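PDB 4R9Z: acyl-CoA thioesterase II from Mycobacterium avium subsp. paratuberculosis, which probably hydrolyses fatty acyl-CoA thioesters to free fatty acid and coenzyme A. Local coordinates for residues Y122-S134 against G254-T266. Residues are numbered along the deposited sequence; the frame is centred on the assembly and turned at random.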
ATOM      1  N   TYR B 122       9.285  15.551  -9.185  1.00 48.76           N
ATOM      2  CA  TYR B 122      10.547  14.830  -9.170  1.00 37.01           C
ATOM      3  C   TYR B 122      10.270  13.339  -9.139  1.00 41.27           C
ATOM      4  O   TYR B 122       9.162  12.914  -8.825  1.00 43.39           O
ATOM      5  CB  TYR B 122      11.420  15.254  -7.989  1.00 40.44           C
ATOM      6  CG  TYR B 122      10.752  15.204  -6.635  1.00 43.18           C
ATOM      7  CD1 TYR B 122      10.655  14.015  -5.919  1.00 45.66           C
ATOM      8  CD2 TYR B 122      10.245  16.357  -6.057  1.00 36.33           C
ATOM      9  CE1 TYR B 122      10.052  13.979  -4.674  1.00 41.56           C
ATOM     10  CE2 TYR B 122       9.643  16.331  -4.819  1.00 41.22           C
ATOM     11  CZ  TYR B 122       9.550  15.142  -4.131  1.00 34.70           C
ATOM     12  OH  TYR B 122       8.946  15.125  -2.898  1.00 38.34           O
ATOM     13  N   GLN B 123      11.268  12.549  -9.510  1.00 44.61           N
ATOM     14  CA  GLN B 123      11.105  11.106  -9.588  1.00 40.40           C
ATOM     15  C   GLN B 123      12.452  10.429  -9.412  1.00 50.65           C
ATOM     16  O   GLN B 123      13.491  11.083  -9.526  1.00 59.47           O
ATOM     17  CB  GLN B 123      10.478  10.713 -10.926  1.00 39.37           C
ATOM     18  CG  GLN B 123      11.265  11.188 -12.134  1.00 41.98           C
ATOM     19  CD  GLN B 123      10.754  10.595 -13.430  1.00 40.87           C
ATOM     20  OE1 GLN B 123       9.794  11.092 -14.018  1.00 46.28           O
ATOM     21  NE2 GLN B 123      11.386   9.519 -13.877  1.00 39.32           N
ATOM     22  N   PRO B 124      12.452   9.124  -9.103  1.00 55.94           N
ATOM     23  CA  PRO B 124      13.745   8.448  -9.218  1.00 53.55           C
ATOM     24  C   PRO B 124      14.176   8.424 -10.678  1.00 62.56           C
ATOM     25  O   PRO B 124      13.326   8.281 -11.566  1.00 49.00           O
ATOM     26  CB  PRO B 124      13.467   7.035  -8.694  1.00 44.21           C
ATOM     27  CG  PRO B 124      11.980   6.880  -8.746  1.00 45.63           C
ATOM     28  CD  PRO B 124      11.404   8.244  -8.557  1.00 48.37           C
ATOM     29  N   ILE B 125      15.478   8.523 -10.919  1.00 68.19           N
ATOM     30  CA  ILE B 125      15.988   8.499 -12.280  1.00 56.86           C
ATOM     31  C   ILE B 125      15.946   7.076 -12.793  1.00 48.49           C
ATOM     32  O   ILE B 125      16.345   6.142 -12.101  1.00 58.93           O
ATOM     33  CB  ILE B 125      17.434   9.039 -12.368  1.00 65.72           C
ATOM     34  CG1 ILE B 125      17.543  10.404 -11.682  1.00 53.78           C
ATOM     35  CG2 ILE B 125      17.895   9.121 -13.818  1.00 59.44           C
ATOM     36  CD1 ILE B 125      16.549  11.426 -12.185  1.00 57.15           C
ATOM     37  N   MET B 126      15.470   6.915 -14.018  1.00 45.44           N
ATOM     38  CA  MET B 126      15.389   5.599 -14.618  1.00 43.91           C
ATOM     39  C   MET B 126      16.781   5.042 -14.855  1.00 62.88           C
ATOM     40  O   MET B 126      17.638   5.723 -15.419  1.00 69.89           O
ATOM     41  CB  MET B 126      14.622   5.667 -15.924  1.00 42.26           C
ATOM     42  CG  MET B 126      14.431   4.339 -16.580  1.00 48.60           C
ATOM     43  SD  MET B 126      13.782   4.618 -18.221  1.00 58.87           S
ATOM     44  CE  MET B 126      14.218   3.078 -18.987  1.00 64.07           C
ATOM     45  N   PRO B 127      17.024   3.809 -14.394  1.00 61.53           N
ATOM     46  CA  PRO B 127      18.339   3.182 -14.555  1.00 57.44           C
ATOM     47  C   PRO B 127      18.715   2.995 -16.021  1.00 64.64           C
ATOM     48  O   PRO B 127      17.858   2.617 -16.824  1.00 64.22           O
ATOM     49  CB  PRO B 127      18.164   1.822 -13.869  1.00 57.31           C
ATOM     50  CG  PRO B 127      17.038   2.013 -12.917  1.00 65.35           C
ATOM     51  CD  PRO B 127      16.113   2.993 -13.573  1.00 59.45           C
ATOM     52  N   GLU B 128      19.972   3.258 -16.365  1.00 57.00           N
ATOM     53  CA  GLU B 128      20.445   2.974 -17.714  1.00 53.22           C
ATOM     54  C   GLU B 128      20.424   1.479 -17.986  1.00 59.86           C
ATOM     55  O   GLU B 128      20.852   0.678 -17.155  1.00 70.66           O
ATOM     56  CB  GLU B 128      21.844   3.527 -17.941  1.00 59.21           C
ATOM     57  CG  GLU B 128      21.955   5.020 -17.743  1.00 74.70           C
ATOM     58  CD  GLU B 128      23.376   5.508 -17.906  1.00 87.81           C
ATOM     59  OE1 GLU B 128      24.218   4.709 -18.370  1.00 85.81           O
ATOM     60  OE2 GLU B 128      23.650   6.684 -17.581  1.00 84.93           O
ATOM     61  N   ALA B 129      19.933   1.108 -19.160  1.00 57.30           N
ATOM     62  CA  ALA B 129      19.854  -0.295 -19.537  1.00 55.34           C
ATOM     63  C   ALA B 129      19.965  -0.451 -21.048  1.00 59.60           C
ATOM     64  O   ALA B 129      19.666   0.484 -21.790  1.00 53.91           O
ATOM     65  CB  ALA B 129      18.557  -0.898 -19.031  1.00 59.92           C
ATOM     66  N   PRO B 130      20.410  -1.630 -21.513  1.00 72.73           N
ATOM     67  CA  PRO B 130      20.376  -1.824 -22.963  1.00 71.11           C
ATOM     68  C   PRO B 130      18.943  -1.777 -23.468  1.00 76.71           C
ATOM     69  O   PRO B 130      18.026  -2.314 -22.845  1.00 77.58           O
ATOM     70  CB  PRO B 130      20.986  -3.215 -23.149  1.00 61.98           C
ATOM     71  CG  PRO B 130      20.725  -3.907 -21.848  1.00 66.57           C
ATOM     72  CD  PRO B 130      20.878  -2.835 -20.809  1.00 77.15           C
ATOM     73  N   SER B 131      18.778  -1.126 -24.609  1.00 79.86           N
ATOM     74  CA  SER B 131      17.498  -0.977 -25.267  1.00 73.75           C
ATOM     75  C   SER B 131      16.927  -2.363 -25.589  1.00 72.74           C
ATOM     76  O   SER B 131      17.687  -3.316 -25.773  1.00 76.17           O
ATOM     77  CB  SER B 131      17.691  -0.102 -26.501  1.00 80.20           C
ATOM     78  OG  SER B 131      17.989   1.227 -26.096  1.00 84.43           O
ATOM     79  N   PRO B 132      15.590  -2.485 -25.645  1.00 68.95           N
ATOM     80  CA  PRO B 132      14.916  -3.774 -25.865  1.00 66.29           C
ATOM     81  C   PRO B 132      15.300  -4.495 -27.161  1.00 75.29           C
ATOM     82  O   PRO B 132      15.119  -5.709 -27.204  1.00 67.55           O
ATOM     83  CB  PRO B 132      13.435  -3.391 -25.883  1.00 57.37           C
ATOM     84  CG  PRO B 132      13.427  -1.939 -26.247  1.00 66.01           C
ATOM     85  CD  PRO B 132      14.624  -1.379 -25.558  1.00 64.05           C
ATOM     86  N   GLU B 133      15.769  -3.793 -28.189  1.00 82.90           N
ATOM     87  CA  GLU B 133      16.225  -4.474 -29.398  1.00 77.75           C
ATOM     88  C   GLU B 133      17.310  -5.482 -29.044  1.00 71.34           C
ATOM     89  O   GLU B 133      17.319  -6.589 -29.559  1.00 64.31           O
ATOM     90  CB  GLU B 133      16.795  -3.491 -30.413  1.00 85.92           C
ATOM     91  CG  GLU B 133      15.871  -2.409 -30.906  1.00 92.95           C
ATOM     92  CD  GLU B 133      15.839  -1.225 -29.942  1.00 89.03           C
ATOM     93  OE1 GLU B 133      16.548  -1.287 -28.928  1.00 88.81           O
ATOM     94  OE2 GLU B 133      15.178  -0.209 -30.225  1.00 86.30           O
ATOM     95  N   SER B 134      18.208  -5.090 -28.143  1.00 78.90           N
ATOM     96  CA  SER B 134      19.340  -5.918 -27.772  1.00 71.15           C
ATOM     97  C   SER B 134      18.864  -7.099 -26.955  1.00 70.04           C
ATOM     98  O   SER B 134      18.297  -8.055 -27.477  1.00 63.35           O
ATOM     99  CB  SER B 134      20.351  -5.102 -26.974  1.00 69.40           C
ATOM    100  OG  SER B 134      20.496  -3.808 -27.535  1.00 67.29           O
ATOM    101  N   GLY B 254       8.425  -2.391  -6.906  1.00 29.85           N
ATOM    102  CA  GLY B 254       8.493  -2.101  -8.322  1.00 29.31           C
ATOM    103  C   GLY B 254       8.354  -0.639  -8.691  1.00 34.72           C
ATOM    104  O   GLY B 254       7.612   0.116  -8.069  1.00 28.53           O
ATOM    105  N   THR B 255       9.092  -0.242  -9.718  1.00 36.13           N
ATOM    106  CA  THR B 255       8.980   1.093 -10.279  1.00 31.32           C
ATOM    107  C   THR B 255       8.913   0.954 -11.787  1.00 40.74           C
ATOM    108  O   THR B 255       9.762   0.308 -12.397  1.00 39.99           O
ATOM    109  CB  THR B 255      10.156   1.994  -9.885  1.00 30.97           C
ATOM    110  OG1 THR B 255      11.277   1.182  -9.520  1.00 52.86           O
ATOM    111  CG2 THR B 255       9.785   2.873  -8.709  1.00 29.78           C
ATOM    112  N   MET B 256       7.895   1.552 -12.387  1.00 40.46           N
ATOM    113  CA  MET B 256       7.701   1.433 -13.820  1.00 40.59           C
ATOM    114  C   MET B 256       7.966   2.763 -14.508  1.00 38.99           C
ATOM    115  O   MET B 256       7.560   3.815 -14.015  1.00 38.08           O
ATOM    116  CB  MET B 256       6.286   0.955 -14.119  1.00 42.48           C
ATOM    117  CG  MET B 256       6.068   0.527 -15.544  1.00 37.03           C
ATOM    118  SD  MET B 256       4.425  -0.166 -15.732  1.00 55.02           S
ATOM    119  CE  MET B 256       4.507  -1.526 -14.572  1.00 41.43           C
ATOM    120  N   PHE B 257       8.642   2.708 -15.653  1.00 41.72           N
ATOM    121  CA  PHE B 257       8.974   3.912 -16.415  1.00 43.06           C
ATOM    122  C   PHE B 257       8.518   3.814 -17.868  1.00 46.22           C
ATOM    123  O   PHE B 257       8.482   2.724 -18.446  1.00 46.88           O
ATOM    124  CB  PHE B 257      10.482   4.175 -16.405  1.00 45.27           C
ATOM    125  CG  PHE B 257      11.076   4.372 -15.041  1.00 35.59           C
ATOM    126  CD1 PHE B 257      11.471   3.286 -14.274  1.00 37.08           C
ATOM    127  CD2 PHE B 257      11.284   5.648 -14.543  1.00 35.45           C
ATOM    128  CE1 PHE B 257      12.041   3.470 -13.024  1.00 35.04           C
ATOM    129  CE2 PHE B 257      11.853   5.839 -13.292  1.00 38.03           C
ATOM    130  CZ  PHE B 257      12.232   4.747 -12.534  1.00 29.61           C
ATOM    131  N   ASN B 258       8.177   4.957 -18.457  1.00 48.71           N
ATOM    132  CA  ASN B 258       8.076   5.049 -19.911  1.00 53.22           C
ATOM    133  C   ASN B 258       9.474   5.000 -20.508  1.00 56.68           C
ATOM    134  O   ASN B 258      10.441   5.356 -19.834  1.00 54.62           O
ATOM    135  CB  ASN B 258       7.362   6.333 -20.348  1.00 50.16           C
ATOM    136  CG  ASN B 258       5.871   6.296 -20.092  1.00 41.86           C
ATOM    137  OD1 ASN B 258       5.233   5.250 -20.205  1.00 45.82           O
ATOM    138  ND2 ASN B 258       5.304   7.445 -19.749  1.00 43.02           N
ATOM    139  N   ARG B 259       9.586   4.564 -21.761  1.00 58.30           N
ATOM    140  CA  ARG B 259      10.882   4.523 -22.437  1.00 50.55           C
ATOM    141  C   ARG B 259      11.563   5.885 -22.406  1.00 44.29           C
ATOM    142  O   ARG B 259      12.787   5.976 -22.425  1.00 52.65           O
ATOM    143  CB  ARG B 259      10.729   4.042 -23.882  1.00 65.45           C
ATOM    144  CG  ARG B 259      12.056   3.835 -24.607  1.00 69.21           C
ATOM    145  CD  ARG B 259      11.890   2.999 -25.868  1.00 79.30           C
ATOM    146  NE  ARG B 259      13.172   2.545 -26.404  1.00 77.22           N
ATOM    147  CZ  ARG B 259      13.301   1.604 -27.335  1.00 78.37           C
ATOM    148  NH1 ARG B 259      12.224   1.008 -27.831  1.00 72.10           N
ATOM    149  NH2 ARG B 259      14.504   1.253 -27.770  1.00 78.45           N
ATOM    150  N   THR B 260      10.764   6.944 -22.335  1.00 45.76           N
ATOM    151  CA  THR B 260      11.293   8.297 -22.215  1.00 50.97           C
ATOM    152  C   THR B 260      11.968   8.512 -20.861  1.00 54.67           C
ATOM    153  O   THR B 260      12.764   9.439 -20.693  1.00 49.07           O
ATOM    154  CB  THR B 260      10.186   9.349 -22.390  1.00 59.55           C
ATOM    155  OG1 THR B 260       9.219   9.215 -21.339  1.00 64.92           O
ATOM    156  CG2 THR B 260       9.505   9.180 -23.741  1.00 53.11           C
ATOM    157  N   GLY B 261      11.648   7.650 -19.899  1.00 54.78           N
ATOM    158  CA  GLY B 261      12.225   7.750 -18.572  1.00 46.77           C
ATOM    159  C   GLY B 261      11.345   8.434 -17.542  1.00 54.36           C
ATOM    160  O   GLY B 261      11.777   8.669 -16.411  1.00 45.52           O
ATOM    161  N   GLU B 262      10.122   8.781 -17.933  1.00 52.60           N
ATOM    162  CA  GLU B 262       9.160   9.312 -16.973  1.00 55.82           C
ATOM    163  C   GLU B 262       8.611   8.176 -16.109  1.00 49.18           C
ATOM    164  O   GLU B 262       8.295   7.093 -16.612  1.00 41.88           O
ATOM    165  CB  GLU B 262       8.012  10.047 -17.671  1.00 53.89           C
ATOM    166  CG  GLU B 262       7.206  10.945 -16.729  1.00 54.49           C
ATOM    167  CD  GLU B 262       5.919  11.464 -17.348  1.00 61.94           C
ATOM    168  OE1 GLU B 262       5.504  10.928 -18.399  1.00 56.42           O
ATOM    169  OE2 GLU B 262       5.327  12.411 -16.781  1.00 64.28           O
ATOM    170  N   LEU B 263       8.525   8.425 -14.806  1.00 41.42           N
ATOM    171  CA  LEU B 263       7.981   7.446 -13.872  1.00 43.29           C
ATOM    172  C   LEU B 263       6.483   7.253 -14.108  1.00 40.03           C
ATOM    173  O   LEU B 263       5.731   8.219 -14.231  1.00 35.14           O
ATOM    174  CB  LEU B 263       8.246   7.883 -12.428  1.00 40.84           C
ATOM    175  CG  LEU B 263       7.700   6.983 -11.316  1.00 34.47           C
ATOM    176  CD1 LEU B 263       8.430   5.649 -11.289  1.00 35.90           C
ATOM    177  CD2 LEU B 263       7.823   7.687  -9.981  1.00 29.98           C
ATOM    178  N   VAL B 264       6.053   5.998 -14.177  1.00 31.91           N
ATOM    179  CA  VAL B 264       4.650   5.693 -14.406  1.00 37.32           C
ATOM    180  C   VAL B 264       3.945   5.319 -13.103  1.00 39.78           C
ATOM    181  O   VAL B 264       2.898   5.875 -12.766  1.00 37.69           O
ATOM    182  CB  VAL B 264       4.494   4.546 -15.425  1.00 46.54           C
ATOM    183  CG1 VAL B 264       3.060   4.021 -15.430  1.00 42.09           C
ATOM    184  CG2 VAL B 264       4.898   5.024 -16.810  1.00 43.92           C
ATOM    185  N   CYS B 265       4.533   4.390 -12.358  1.00 44.59           N
ATOM    186  CA  CYS B 265       3.956   3.984 -11.088  1.00 39.43           C
ATOM    187  C   CYS B 265       4.994   3.427 -10.128  1.00 37.19           C
ATOM    188  O   CYS B 265       6.036   2.931 -10.551  1.00 38.67           O
ATOM    189  CB  CYS B 265       2.854   2.949 -11.315  1.00 33.24           C
ATOM    190  SG  CYS B 265       3.445   1.368 -11.918  1.00 36.41           S
ATOM    191  N   THR B 266       4.696   3.528  -8.835  1.00 38.20           N
ATOM    192  CA  THR B 266       5.475   2.871  -7.791  1.00 29.93           C
ATOM    193  C   THR B 266       4.618   1.739  -7.249  1.00 25.78           C
ATOM    194  O   THR B 266       3.406   1.891  -7.125  1.00 35.71           O
ATOM    195  CB  THR B 266       5.862   3.839  -6.654  1.00 36.77           C
ATOM    196  OG1 THR B 266       6.498   5.000  -7.199  1.00 39.45           O
ATOM    197  CG2 THR B 266       6.807   3.166  -5.674  1.00 30.75           C
TER
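Gln-123 lays its side-chain amide against the backbone of Gly-261 to Leu-263. With CG between the backbone N and the carbonyl carbon (chi1 57°), the extended chain brings the amide alongside these residues. Gln-123 OE1 takes the amide hydrogen of Leu-263 N at 3.1 Å; the bond is straight at hydrogen, but the donor comes in from above the carbonyl plane. Gln-123 NE2 gives to Gly-261 O at 2.7 Å, in that carbonyl's plane, and also to its neighbour Pro-124 O, and these two bonds set the amide's rotation. Pro-124 O and Gln-123 NE2 lie at the edge of the Phe-257 ring, while Pro-124 CD rests on Leu-263 CD2, 3.9 Å away. Met-126 puts CB over one face of Phe-257 in a CH-pi contact, 3.8 Å from the ring centroid; Leu-263 CD1 packs on the opposite face. With CG anti to the backbone N (chi1 -177°) and the chain extended, SD runs on to Gly-261 CA. Gly-261 closes the type I turn that begins at Asn-258, at the tip of a beta hairpin in the second hot-dog domain, and the linker between the two domains drapes across it. Pro-127 CD comes near Phe-257 CE1. Pro-132 lies over one face of the Arg-259 guanidinium, and Glu-133 OE2 meets Arg-259 NH2 at 2.9 Å in a salt bridge, the carboxylate and guanidinium planes 54° apart. Trp-235 also packs against both Pro-132 and Arg-259.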